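Local coordinates for flagellar hook protein FlgE (Caulobacter crescentus CB15, PDB 5AY6) that forms, as a subunit, the bacterial flagellar hook, the universal joint that probably passes motor torque on to the filament, at residues 48-53 against 69-74; 88-93 against 132-137; 167-172 against 300-305; 207-212 against 265-270; 220-225 against 290-295. All blocks are in the same frame, centred on the assembly; numbering follows the deposited sequence.

Interaction 1 of 5, residues 48-53 against 69-74; sequences YDVVYS and VDIKEN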
# COMPACT_ATOMS: atom_id res chain seq x y z
N TYR A 48 7.84 21.05 -14.26
CA TYR A 48 6.92 20.19 -13.53
C TYR A 48 7.63 19.21 -12.61
O TYR A 48 8.73 18.74 -12.92
CB TYR A 48 6.03 19.40 -14.49
CG TYR A 48 4.96 20.19 -15.20
CD1 TYR A 48 3.95 20.82 -14.48
CD2 TYR A 48 4.93 20.27 -16.58
CE1 TYR A 48 2.96 21.54 -15.13
CE2 TYR A 48 3.94 20.97 -17.24
CZ TYR A 48 2.96 21.61 -16.50
OH TYR A 48 1.98 22.31 -17.15
N ASP A 49 7.00 18.90 -11.48
CA ASP A 49 7.40 17.75 -10.69
C ASP A 49 6.47 16.60 -11.04
O ASP A 49 5.27 16.79 -11.20
CB ASP A 49 7.34 18.06 -9.19
CG ASP A 49 8.56 18.82 -8.70
OD1 ASP A 49 9.64 18.67 -9.31
OD2 ASP A 49 8.44 19.57 -7.71
N VAL A 50 7.04 15.41 -11.19
CA VAL A 50 6.24 14.24 -11.48
C VAL A 50 6.37 13.25 -10.32
O VAL A 50 7.47 12.82 -9.98
CB VAL A 50 6.67 13.56 -12.79
CG1 VAL A 50 5.72 12.41 -13.13
CG2 VAL A 50 6.69 14.58 -13.92
N VAL A 51 5.24 12.91 -9.72
CA VAL A 51 5.24 12.02 -8.57
C VAL A 51 4.42 10.77 -8.86
O VAL A 51 3.21 10.85 -9.02
CB VAL A 51 4.68 12.72 -7.31
CG1 VAL A 51 4.78 11.80 -6.10
CG2 VAL A 51 5.41 14.04 -7.05
N TYR A 52 5.10 9.63 -8.93
CA TYR A 52 4.44 8.34 -8.99
C TYR A 52 4.18 7.84 -7.58
O TYR A 52 5.07 7.89 -6.74
CB TYR A 52 5.29 7.31 -9.74
CG TYR A 52 5.56 7.60 -11.19
CD1 TYR A 52 4.63 7.30 -12.17
CD2 TYR A 52 6.77 8.15 -11.59
CE1 TYR A 52 4.89 7.55 -13.51
CE2 TYR A 52 7.04 8.41 -12.92
CZ TYR A 52 6.10 8.11 -13.88
OH TYR A 52 6.36 8.36 -15.20
N SER A 53 2.97 7.35 -7.33
CA SER A 53 2.64 6.78 -6.03
C SER A 53 2.13 5.35 -6.14
O SER A 53 1.44 5.00 -7.09
CB SER A 53 1.61 7.64 -5.30
OG SER A 53 2.17 8.89 -4.93
N VAL A 69 -0.39 8.92 -10.30
CA VAL A 69 0.48 9.98 -10.78
C VAL A 69 -0.04 11.37 -10.41
O VAL A 69 -1.22 11.67 -10.62
CB VAL A 69 0.64 9.93 -12.32
CG1 VAL A 69 1.50 11.10 -12.80
CG2 VAL A 69 1.25 8.61 -12.76
N ASP A 70 0.84 12.20 -9.86
CA ASP A 70 0.55 13.62 -9.66
C ASP A 70 1.51 14.46 -10.49
O ASP A 70 2.72 14.22 -10.49
CB ASP A 70 0.66 14.01 -8.19
CG ASP A 70 -0.42 13.39 -7.32
OD1 ASP A 70 -1.61 13.46 -7.71
OD2 ASP A 70 -0.07 12.84 -6.26
N ILE A 71 0.97 15.45 -11.19
CA ILE A 71 1.81 16.43 -11.88
C ILE A 71 1.72 17.76 -11.13
O ILE A 71 0.63 18.32 -10.96
CB ILE A 71 1.39 16.64 -13.34
CG1 ILE A 71 1.17 15.29 -14.04
CG2 ILE A 71 2.44 17.47 -14.08
CD1 ILE A 71 2.41 14.44 -14.11
N LYS A 72 2.87 18.26 -10.69
CA LYS A 72 2.88 19.45 -9.85
C LYS A 72 3.66 20.60 -10.48
O LYS A 72 4.68 20.39 -11.15
CB LYS A 72 3.46 19.12 -8.47
CG LYS A 72 2.66 18.06 -7.70
CD LYS A 72 3.17 17.93 -6.28
CE LYS A 72 2.38 16.89 -5.50
NZ LYS A 72 2.79 16.84 -4.07
N GLU A 73 3.17 21.81 -10.25
CA GLU A 73 3.85 23.02 -10.69
C GLU A 73 3.92 23.99 -9.51
O GLU A 73 2.89 24.39 -8.97
CB GLU A 73 3.13 23.66 -11.88
CG GLU A 73 3.84 24.87 -12.46
CD GLU A 73 3.15 25.40 -13.71
OE1 GLU A 73 1.91 25.30 -13.79
OE2 GLU A 73 3.86 25.90 -14.61
N ASN A 74 5.14 24.34 -9.11
CA ASN A 74 5.37 25.14 -7.91
C ASN A 74 4.67 24.56 -6.68
O ASN A 74 4.12 25.30 -5.87
CB ASN A 74 4.91 26.58 -8.14
CG ASN A 74 5.52 27.19 -9.39
OD1 ASN A 74 6.67 26.92 -9.72
ND2 ASN A 74 4.75 28.01 -10.08
O HOH W 1 0.48 23.80 -15.60
O HOH W 2 1.27 10.51 -6.97

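Interaction 2 of 5, residues 88-93 against 132-137; sequences ATNELV and SGADDA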
# COMPACT_ATOMS: atom_id res chain seq x y z
N ALA A 88 4.04 -7.27 -19.12
CA ALA A 88 5.00 -8.04 -19.90
C ALA A 88 5.82 -7.15 -20.81
O ALA A 88 7.04 -7.32 -20.92
CB ALA A 88 4.27 -9.11 -20.72
N THR A 89 5.17 -6.18 -21.45
CA THR A 89 5.82 -5.38 -22.49
C THR A 89 6.26 -3.99 -22.04
O THR A 89 6.98 -3.31 -22.76
CB THR A 89 4.90 -5.20 -23.71
OG1 THR A 89 3.89 -4.23 -23.40
CG2 THR A 89 4.24 -6.52 -24.08
N ASN A 90 5.78 -3.57 -20.86
CA ASN A 90 6.13 -2.29 -20.23
C ASN A 90 5.60 -1.05 -20.96
O ASN A 90 5.97 0.08 -20.63
CB ASN A 90 7.65 -2.18 -20.07
CG ASN A 90 8.25 -3.40 -19.40
OD1 ASN A 90 8.82 -4.27 -20.06
ND2 ASN A 90 8.11 -3.48 -18.08
N GLU A 91 4.71 -1.26 -21.93
CA GLU A 91 4.09 -0.16 -22.65
C GLU A 91 2.94 0.44 -21.85
O GLU A 91 2.27 -0.26 -21.10
CB GLU A 91 3.54 -0.62 -24.00
CG GLU A 91 4.53 -1.33 -24.90
CD GLU A 91 3.83 -2.00 -26.06
OE1 GLU A 91 3.22 -3.08 -25.86
OE2 GLU A 91 3.88 -1.45 -27.18
N LEU A 92 2.70 1.74 -22.03
CA LEU A 92 1.52 2.37 -21.45
C LEU A 92 0.27 1.78 -22.09
O LEU A 92 0.18 1.67 -23.31
CB LEU A 92 1.55 3.89 -21.64
CG LEU A 92 0.39 4.63 -20.98
CD1 LEU A 92 0.51 4.55 -19.46
CD2 LEU A 92 0.30 6.08 -21.44
N VAL A 93 -0.69 1.39 -21.26
CA VAL A 93 -1.92 0.77 -21.74
C VAL A 93 -3.12 1.69 -21.55
O VAL A 93 -4.02 1.74 -22.39
CB VAL A 93 -2.17 -0.59 -21.04
CG1 VAL A 93 -3.58 -1.09 -21.28
CG2 VAL A 93 -1.15 -1.62 -21.52
N SER A 132 12.40 6.58 -26.05
CA SER A 132 13.67 5.89 -26.25
C SER A 132 13.82 4.68 -25.34
O SER A 132 14.93 4.35 -24.91
CB SER A 132 14.83 6.86 -26.03
OG SER A 132 14.73 7.98 -26.88
N GLY A 133 12.71 4.01 -25.05
CA GLY A 133 12.74 2.86 -24.16
C GLY A 133 11.38 2.46 -23.60
O GLY A 133 10.34 2.81 -24.17
N ALA A 134 11.41 1.72 -22.50
CA ALA A 134 10.17 1.26 -21.86
C ALA A 134 9.43 2.44 -21.24
O ALA A 134 10.04 3.26 -20.55
CB ALA A 134 10.48 0.22 -20.81
N ASP A 135 8.13 2.52 -21.50
CA ASP A 135 7.32 3.61 -20.96
C ASP A 135 7.42 3.69 -19.44
O ASP A 135 7.42 4.78 -18.86
CB ASP A 135 5.86 3.46 -21.38
CG ASP A 135 5.65 3.67 -22.86
OD1 ASP A 135 6.54 4.25 -23.52
OD2 ASP A 135 4.58 3.27 -23.37
N ASP A 136 7.52 2.54 -18.78
CA ASP A 136 7.48 2.49 -17.32
C ASP A 136 8.86 2.62 -16.68
O ASP A 136 9.01 2.40 -15.48
CB ASP A 136 6.79 1.20 -16.85
CG ASP A 136 7.61 -0.06 -17.13
OD1 ASP A 136 8.67 0.03 -17.80
OD2 ASP A 136 7.18 -1.15 -16.69
N ALA A 137 9.86 3.01 -17.46
CA ALA A 137 11.23 3.08 -16.97
C ALA A 137 11.38 4.01 -15.77
O ALA A 137 12.06 3.68 -14.80
CB ALA A 137 12.17 3.53 -18.08

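Interaction 3 of 5, residues 167-172 against 300-305; sequences FEVQIP and QSVNTN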
# COMPACT_ATOMS: atom_id res chain seq x y z
N PHE A 167 5.67 2.88 10.81
CA PHE A 167 5.37 2.54 12.19
C PHE A 167 4.91 1.10 12.32
O PHE A 167 4.31 0.55 11.39
CB PHE A 167 4.31 3.48 12.77
CG PHE A 167 4.24 3.48 14.27
CD1 PHE A 167 5.35 3.84 15.03
CD2 PHE A 167 3.08 3.10 14.93
CE1 PHE A 167 5.30 3.83 16.41
CE2 PHE A 167 3.03 3.10 16.31
CZ PHE A 167 4.13 3.46 17.05
N GLU A 168 5.19 0.51 13.47
CA GLU A 168 4.80 -0.87 13.73
C GLU A 168 4.22 -1.03 15.13
O GLU A 168 4.64 -0.36 16.08
CB GLU A 168 5.99 -1.81 13.56
CG GLU A 168 6.54 -1.89 12.15
CD GLU A 168 7.54 -3.03 11.99
OE1 GLU A 168 8.42 -3.18 12.85
OE2 GLU A 168 7.42 -3.78 10.99
N VAL A 169 3.24 -1.92 15.24
CA VAL A 169 2.72 -2.34 16.53
C VAL A 169 2.95 -3.84 16.68
O VAL A 169 2.42 -4.63 15.90
CB VAL A 169 1.22 -2.04 16.66
CG1 VAL A 169 0.70 -2.53 18.01
CG2 VAL A 169 0.97 -0.55 16.49
N GLN A 170 3.75 -4.24 17.67
CA GLN A 170 3.98 -5.66 17.89
C GLN A 170 2.89 -6.26 18.75
O GLN A 170 2.50 -5.69 19.77
CB GLN A 170 5.36 -5.90 18.52
CG GLN A 170 6.53 -5.59 17.60
CD GLN A 170 7.80 -6.32 18.01
OE1 GLN A 170 7.95 -6.75 19.15
NE2 GLN A 170 8.72 -6.47 17.06
N ILE A 171 2.40 -7.42 18.33
CA ILE A 171 1.32 -8.10 19.03
C ILE A 171 1.73 -9.52 19.41
O ILE A 171 1.67 -10.43 18.58
CB ILE A 171 0.05 -8.16 18.16
CG1 ILE A 171 -0.32 -6.77 17.65
CG2 ILE A 171 -1.10 -8.75 18.96
CD1 ILE A 171 -1.44 -6.77 16.64
N PRO A 172 2.18 -9.70 20.65
CA PRO A 172 2.59 -11.02 21.15
C PRO A 172 1.40 -11.95 21.38
O PRO A 172 0.47 -11.61 22.11
CB PRO A 172 3.29 -10.69 22.47
CG PRO A 172 2.68 -9.41 22.91
CD PRO A 172 2.41 -8.64 21.65
N GLN A 300 0.58 3.04 22.91
CA GLN A 300 0.21 3.30 24.29
C GLN A 300 0.15 2.01 25.08
O GLN A 300 0.72 1.91 26.17
CB GLN A 300 -1.13 4.04 24.35
CG GLN A 300 -1.12 5.33 23.54
CD GLN A 300 -2.47 5.66 22.94
OE1 GLN A 300 -3.47 5.01 23.22
NE2 GLN A 300 -2.50 6.69 22.09
N SER A 301 -0.52 1.00 24.52
CA SER A 301 -0.56 -0.33 25.12
C SER A 301 -1.19 -1.34 24.17
O SER A 301 -1.89 -0.98 23.22
CB SER A 301 -1.34 -0.32 26.43
OG SER A 301 -2.72 -0.12 26.20
N VAL A 302 -0.93 -2.62 24.44
CA VAL A 302 -1.61 -3.70 23.74
C VAL A 302 -2.25 -4.62 24.77
O VAL A 302 -1.56 -5.21 25.60
CB VAL A 302 -0.63 -4.50 22.84
CG1 VAL A 302 -1.37 -5.61 22.11
CG2 VAL A 302 0.05 -3.58 21.84
N ASN A 303 -3.57 -4.70 24.75
CA ASN A 303 -4.28 -5.61 25.64
C ASN A 303 -4.40 -6.98 25.00
O ASN A 303 -4.67 -7.08 23.81
CB ASN A 303 -5.68 -5.09 25.98
CG ASN A 303 -5.67 -3.72 26.62
OD1 ASN A 303 -6.25 -2.77 26.08
ND2 ASN A 303 -5.04 -3.61 27.78
N THR A 304 -4.19 -8.03 25.79
CA THR A 304 -4.46 -9.39 25.34
C THR A 304 -5.26 -10.08 26.44
O THR A 304 -5.20 -9.67 27.60
CB THR A 304 -3.16 -10.17 25.05
OG1 THR A 304 -2.39 -10.27 26.25
CG2 THR A 304 -2.31 -9.47 23.98
N ASN A 305 -6.05 -11.10 26.08
CA ASN A 305 -6.82 -11.86 27.08
C ASN A 305 -5.92 -12.73 27.95
O ASN A 305 -4.81 -13.11 27.54
CB ASN A 305 -7.85 -12.72 26.37
CG ASN A 305 -7.20 -13.69 25.40
OD1 ASN A 305 -6.73 -13.30 24.34
ND2 ASN A 305 -7.14 -14.96 25.79

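Interaction 4 of 5, residues 207-212 against 265-270; sequences LANNGN and PPTWAD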
# COMPACT_ATOMS: atom_id res chain seq x y z
N LEU A 207 5.29 -19.11 9.42
CA LEU A 207 4.21 -19.63 8.58
C LEU A 207 4.74 -20.64 7.57
O LEU A 207 5.81 -20.45 7.00
CB LEU A 207 3.49 -18.50 7.84
CG LEU A 207 2.88 -17.35 8.63
CD1 LEU A 207 2.15 -16.40 7.69
CD2 LEU A 207 1.95 -17.86 9.72
N ALA A 208 3.98 -21.70 7.33
CA ALA A 208 4.40 -22.74 6.39
C ALA A 208 4.15 -22.35 4.94
O ALA A 208 4.78 -22.88 4.03
CB ALA A 208 3.68 -24.04 6.71
N ASN A 209 3.22 -21.43 4.72
CA ASN A 209 2.71 -21.16 3.37
C ASN A 209 3.44 -20.07 2.60
O ASN A 209 3.15 -19.83 1.42
CB ASN A 209 1.23 -20.82 3.46
CG ASN A 209 0.97 -19.63 4.36
OD1 ASN A 209 1.11 -19.73 5.58
ND2 ASN A 209 0.61 -18.50 3.77
N ASN A 210 4.36 -19.38 3.26
CA ASN A 210 5.22 -18.41 2.60
C ASN A 210 6.53 -18.26 3.36
O ASN A 210 6.75 -18.95 4.36
CB ASN A 210 4.53 -17.04 2.46
CG ASN A 210 4.16 -16.42 3.80
OD1 ASN A 210 4.89 -16.53 4.78
ND2 ASN A 210 3.00 -15.76 3.84
N GLY A 211 7.39 -17.35 2.91
CA GLY A 211 8.67 -17.15 3.56
C GLY A 211 8.75 -15.88 4.39
O GLY A 211 9.48 -15.83 5.39
N ASN A 212 8.02 -14.84 4.00
CA ASN A 212 8.17 -13.55 4.67
C ASN A 212 7.21 -13.34 5.83
O ASN A 212 7.29 -12.33 6.55
CB ASN A 212 8.04 -12.40 3.66
CG ASN A 212 6.64 -12.30 3.05
OD1 ASN A 212 5.70 -12.97 3.47
ND2 ASN A 212 6.52 -11.44 2.04
N PRO A 265 -4.14 -20.08 2.93
CA PRO A 265 -4.24 -19.20 4.10
C PRO A 265 -3.00 -19.27 4.97
O PRO A 265 -2.24 -20.24 4.86
CB PRO A 265 -5.46 -19.76 4.85
CG PRO A 265 -5.49 -21.21 4.47
CD PRO A 265 -5.06 -21.22 3.02
N PRO A 266 -2.78 -18.25 5.81
CA PRO A 266 -1.70 -18.31 6.79
C PRO A 266 -1.80 -19.58 7.62
O PRO A 266 -2.85 -19.85 8.21
CB PRO A 266 -1.92 -17.05 7.65
CG PRO A 266 -3.34 -16.66 7.40
CD PRO A 266 -3.60 -17.04 5.97
N THR A 267 -0.73 -20.35 7.64
CA THR A 267 -0.70 -21.66 8.28
C THR A 267 0.58 -21.76 9.11
O THR A 267 1.66 -21.50 8.58
CB THR A 267 -0.76 -22.80 7.24
OG1 THR A 267 -1.90 -22.62 6.38
CG2 THR A 267 -0.84 -24.16 7.91
N TRP A 268 0.46 -22.11 10.39
CA TRP A 268 1.62 -22.24 11.28
C TRP A 268 2.66 -23.21 10.72
O TRP A 268 2.31 -24.24 10.15
CB TRP A 268 1.20 -22.72 12.67
CG TRP A 268 0.43 -21.74 13.50
CD1 TRP A 268 -0.80 -21.93 14.08
CD2 TRP A 268 0.85 -20.42 13.89
NE1 TRP A 268 -1.17 -20.82 14.79
CE2 TRP A 268 -0.18 -19.87 14.69
CE3 TRP A 268 1.98 -19.65 13.63
CZ2 TRP A 268 -0.11 -18.59 15.23
CZ3 TRP A 268 2.06 -18.37 14.17
CH2 TRP A 268 1.02 -17.86 14.96
N ALA A 269 3.93 -22.88 10.89
CA ALA A 269 5.01 -23.76 10.46
C ALA A 269 4.85 -25.13 11.12
O ALA A 269 4.47 -25.22 12.29
CB ALA A 269 6.36 -23.16 10.80
N ASP A 270 5.11 -26.18 10.35
CA ASP A 270 5.06 -27.55 10.86
C ASP A 270 5.80 -27.76 12.18
O ASP A 270 5.28 -28.39 13.11
CB ASP A 270 5.66 -28.51 9.85
CG ASP A 270 5.68 -29.95 10.34
OD1 ASP A 270 4.66 -30.41 10.91
OD2 ASP A 270 6.74 -30.61 10.21

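Interaction 5 of 5, residues 220-225 against 290-295; sequences IEFTTD and LTQYNS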
# COMPACT_ATOMS: atom_id res chain seq x y z
N ILE A 220 -5.98 1.29 5.40
CA ILE A 220 -6.71 1.77 6.56
C ILE A 220 -7.02 3.25 6.39
O ILE A 220 -6.16 4.02 5.95
CB ILE A 220 -5.90 1.54 7.86
CG1 ILE A 220 -5.76 0.04 8.13
CG2 ILE A 220 -6.57 2.21 9.05
CD1 ILE A 220 -4.97 -0.28 9.39
N GLU A 221 -8.25 3.65 6.72
CA GLU A 221 -8.66 5.04 6.60
C GLU A 221 -9.03 5.62 7.96
O GLU A 221 -9.58 4.93 8.82
CB GLU A 221 -9.84 5.18 5.64
CG GLU A 221 -9.55 4.73 4.21
CD GLU A 221 -8.93 5.82 3.35
OE1 GLU A 221 -8.18 6.66 3.89
OE2 GLU A 221 -9.19 5.83 2.13
N PHE A 222 -8.73 6.90 8.15
CA PHE A 222 -9.15 7.60 9.35
C PHE A 222 -10.05 8.77 8.99
O PHE A 222 -10.05 9.23 7.84
CB PHE A 222 -7.94 8.09 10.15
CG PHE A 222 -7.10 6.98 10.72
CD1 PHE A 222 -6.04 6.46 9.98
CD2 PHE A 222 -7.36 6.47 11.97
CE1 PHE A 222 -5.26 5.44 10.50
CE2 PHE A 222 -6.58 5.45 12.49
CZ PHE A 222 -5.53 4.93 11.75
N THR A 223 -10.82 9.25 9.95
CA THR A 223 -11.61 10.46 9.73
C THR A 223 -10.70 11.68 9.83
O THR A 223 -9.56 11.57 10.26
CB THR A 223 -12.75 10.59 10.76
OG1 THR A 223 -12.20 10.81 12.06
CG2 THR A 223 -13.60 9.33 10.78
N THR A 224 -11.22 12.83 9.43
CA THR A 224 -10.46 14.07 9.51
C THR A 224 -10.14 14.43 10.97
O THR A 224 -9.27 15.27 11.23
CB THR A 224 -11.22 15.24 8.86
OG1 THR A 224 -12.57 15.27 9.35
CG2 THR A 224 -11.24 15.08 7.35
N ASP A 225 -10.82 13.78 11.90
CA ASP A 225 -10.60 14.01 13.32
C ASP A 225 -9.66 12.96 13.92
O ASP A 225 -9.41 12.96 15.12
CB ASP A 225 -11.93 14.02 14.08
CG ASP A 225 -12.90 15.06 13.56
OD1 ASP A 225 -12.44 16.12 13.06
OD2 ASP A 225 -14.12 14.83 13.64
N LEU A 290 -6.98 2.47 17.66
CA LEU A 290 -5.98 3.01 16.76
C LEU A 290 -6.42 4.38 16.27
O LEU A 290 -7.45 4.50 15.61
CB LEU A 290 -5.76 2.06 15.57
CG LEU A 290 -4.68 2.46 14.57
CD1 LEU A 290 -3.30 2.42 15.22
CD2 LEU A 290 -4.74 1.56 13.35
N THR A 291 -5.65 5.41 16.62
CA THR A 291 -6.01 6.79 16.30
C THR A 291 -4.99 7.47 15.40
O THR A 291 -3.87 6.97 15.23
CB THR A 291 -6.19 7.64 17.56
OG1 THR A 291 -4.93 7.74 18.24
CG2 THR A 291 -7.21 7.02 18.50
N GLN A 292 -5.38 8.61 14.85
CA GLN A 292 -4.55 9.30 13.88
C GLN A 292 -4.55 10.81 14.16
O GLN A 292 -4.93 11.63 13.32
CB GLN A 292 -5.04 8.98 12.46
CG GLN A 292 -4.08 9.39 11.34
CD GLN A 292 -4.69 10.42 10.40
OE1 GLN A 292 -5.76 10.99 10.69
NE2 GLN A 292 -4.03 10.68 9.29
N TYR A 293 -4.15 11.18 15.38
CA TYR A 293 -4.04 12.59 15.77
C TYR A 293 -2.68 13.14 15.39
O TYR A 293 -1.74 12.37 15.17
CB TYR A 293 -4.24 12.76 17.27
CG TYR A 293 -5.47 12.07 17.81
CD1 TYR A 293 -6.70 12.25 17.20
CD2 TYR A 293 -5.39 11.25 18.92
CE1 TYR A 293 -7.83 11.63 17.69
CE2 TYR A 293 -6.51 10.62 19.42
CZ TYR A 293 -7.73 10.81 18.80
OH TYR A 293 -8.84 10.19 19.29
N ASN A 294 -2.54 14.46 15.33
CA ASN A 294 -1.24 15.07 15.06
C ASN A 294 -0.39 15.11 16.32
O ASN A 294 -0.17 16.16 16.92
CB ASN A 294 -1.37 16.49 14.50
CG ASN A 294 -0.03 17.11 14.17
OD1 ASN A 294 0.95 16.41 13.90
ND2 ASN A 294 0.04 18.44 14.21
N SER A 295 0.08 13.94 16.72
CA SER A 295 1.01 13.84 17.83
C SER A 295 1.91 12.66 17.55
O SER A 295 1.69 11.93 16.58
CB SER A 295 0.26 13.68 19.15
OG SER A 295 -0.62 12.57 19.10

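Interaction 1 of 5, residues 48-53 against 69-74
The carbonyl oxygen of Val51 is gripped by two polar donors, the backbone N of Asp70 at 2.9 Å and a bound water at 2.8 Å, while CA of Val69 adds a weaker C-H...O approach. That water also donates to Asp70 OD2 and accepts from Ser53 OG, so it ties both strands together; the other carboxylate oxygen of Asp70 is taken by Thr80. At the far end Asp49 N donates to Lys72 O over 2.8 Å, and the reciprocal bonds run from Lys72 N to Asp49 O and from Val51 N to Asp70 O. These are the hydrogen-bonded pairs of an antiparallel beta hairpin, strands 45-53 and 64-73 of the five-stranded sheet in the region matched by the FlgE third-domain family, and the pairs Val50-Ile71 and Tyr52-Val69 alternate with them. On the face carrying those latter pairs, CG2 of Val69 lies alongside the Tyr52 ring, 3.7 Å from CD1, and CD1 of Ile71 reaches CG1 of Val50 at 4.0 Å. The other branch of Ile71 serves Tyr48: with CG2 anti to the backbone N, this methyl makes an off-centre CH-pi contact, 4.2 Å from the centroid of the Tyr48 ring. Lys72 O meets the same ring at its edge, in plane. Beyond it, a second water joins Tyr48 OH, 2.6 Å away, to OE1 of Glu73, whose OE2 is hydrogen-bonded to His46. Leu126, from a loop, packs on both Tyr48 and Ile71.

Interaction 2 of 5, residues 88-93 against 132-137
Asp135 OD2 takes the backbone N-H of Leu92 at 2.8 Å in an almost straight bond, using the anti lone pair that points away from its sister oxygen. This is the close-fitting side of the contact: CB of Leu92 lies 3.5 Å from the same oxygen, and the leucine's far end turns to Met109, Leu123 and Val129. The other oxygen, OD1, accepts from the backbone N of Asn130, so the carboxylate is held from two directions and its rotation is probably fixed. Next to it, Asn90 ND2 donates to Asp136 OD2 over 2.9 Å. That oxygen is met on the syn side, 20° out of the carboxylate plane, and the amide and carboxylate planes stand 52° apart. Asp136 reaches this place because its CG sits between the backbone N and the carbonyl carbon (chi1 69°), and its OD1 also rests 3.3 Å from CB of Asn90. The turn from Ala134 to Ala137, of type I, leads into the short helix 137-140, with Asp136 at the N-cap position, its side chain making no capping bond, and lies against the entry to edge strand 92-99 of the five-stranded sheet. Replacing Asp136 by an alanine would probably leave the Asn90 amide without this acceptor and let it turn. Between the two aspartate bonds the fit is looser: Asp136 N reaches Asn90 O only through a weak bond of 3.4 Å, and the methyl of Ala134 touches CB of Asn90. Toward solvent, the exposed Glu91 leads away from the turn, and its OE1 accepts from Thr89 OG1.

Interaction 3 of 5, residues 167-172 against 300-305
Val302 holds its CG2 anti to the carbonyl carbon and CG1 anti to the backbone N (chi1 -179°), turning both methyls to strand 167-172. Val169 has the same first torsion, 179°, and its CG1, beside its own carbonyl carbon, meets CG2 of Val302 at 4.0 Å, the two side chains slanting across one another. The same Val302 methyl lies 3.8 Å from the backbone O of Gln170, while its CG1 comes within 4.5 Å of CG2 on Ile171. Further along, Thr304 turns CG2, and not its hydroxyl, to the carbonyl oxygen of Pro172 at 4.0 Å. The strands run 25° from parallel with their axes 8.3 Å apart, too far for backbone pairing: each belongs to a different sheet of the region assigned to the FlaE D2 family. Strand 167-174 is an edge of the five-stranded antiparallel sheet, strand 298-304 an edge of the mixed sheet, where Gln300 and Ser301 form a classic beta bulge opposite Asn10. Val7, on the adjacent strand 6-12, touches both Ile171 and Thr304. With no hydrogen bond between the segments, the contact is mainly apolar, methyl against methyl or carbonyl oxygen, and probably depends more on shape and dispersion than on directed bonds.

Interaction 4 of 5, residues 207-212 against 265-270
Leu207 and Pro266 lie side by side and point the same way, CD1 of the leucine 4.1 Å from CB of the proline ring. The leucine's other methyl, CD2, stands 4.3 Å from CE3 of Trp268, whose indole also touches Ile245 and Ile274. Ile245 also touches Leu207, so the leucine is packed within the protein. Asn209 has its CG between the backbone N and the carbonyl carbon (chi1 57°), which sets the amide against the Pro265-Thr267 backbone. There OD1 accepts from the backbone N of Thr267 at 2.8 Å, though the donor lies well above the carbonyl plane, 48° out of it. Thr267 turns its own hydroxyl back to Pro265 O, also 2.8 Å away. Between these side chains Ala208 N donates to Thr267 O over 2.6 Å, a short bond, and the backbones of Leu207 and Trp268 form a single bridge. Two loops of the region matched by the FlaE D2 family are thus stitched together, one preceding strand 214-222, the other preceding strand 277-291. With a leucine in place of Asn209, the N-H of Thr267 would probably lose its acceptor and the proline-rich loop part of its hold. The chemistry implies a junction in which two polar bonds fix the loop backbones while Leu207 packs against proline and tryptophan beside them.

Interaction 5 of 5, residues 220-225 against 290-295
In the region assigned to the FlaE D2 family, strand 214-222 of the five-stranded antiparallel sheet meets the end of strand 277-291 of the mixed sheet, and the Phe222 ring fills the join. Gln292 covers one face of that ring: its CB stands 3.5 Å from the centroid, 18° off the normal, in a CH-pi contact. CG of Gln292, anti to the backbone N (chi1 -167°), continues along the rim, near CD1 of Phe222. At the edge, Leu290 O lies in the ring plane 3.4 Å from CE2 of Phe222, which would suit the weakly positive C-H edge. Leu290 itself crosses the phenylalanine at about a right angle, with its CD2 3.8 Å from CZ. The same methyl is 4.4 Å from CD1 of Ile220, extending the apolar patch. The planes of the Trp196 and Phe222 rings meet at about 80°, and Leu13 and Leu228 add to the surroundings of Phe222. Past the strand, Thr223 OG1 accepts from Asp225 N at 3.3 Å, forming an ST turn, and also from Lys227 N. This turn presents the carbonyl oxygen of Asp225 to the edge of the Tyr293 ring, in its plane and 3.3 Å from CE1.

How the interactions relate
Interactions 1 and 2 come first along the chain and share the five-stranded sheet of the FlgE third-domain region, their centres 19 Å apart. Interactions 3, 4 and 5 lie in the FlaE D2 region. There, 167-172 against 300-305 closes a long loop that holds the other two, whose segments alternate. Interactions 3 and 5, centres 18 Å apart, both join that region's own antiparallel sheet (167-174 to 228-230) to the mixed one; interaction 4 ties loops together. Between the regions, centres lie from 26 Å (interactions 1 and 5) to 43 Å (interactions 2 and 3) apart. Each contact thus stays within one region, consistent with two separately packed parts of this fragment of the hook subunit.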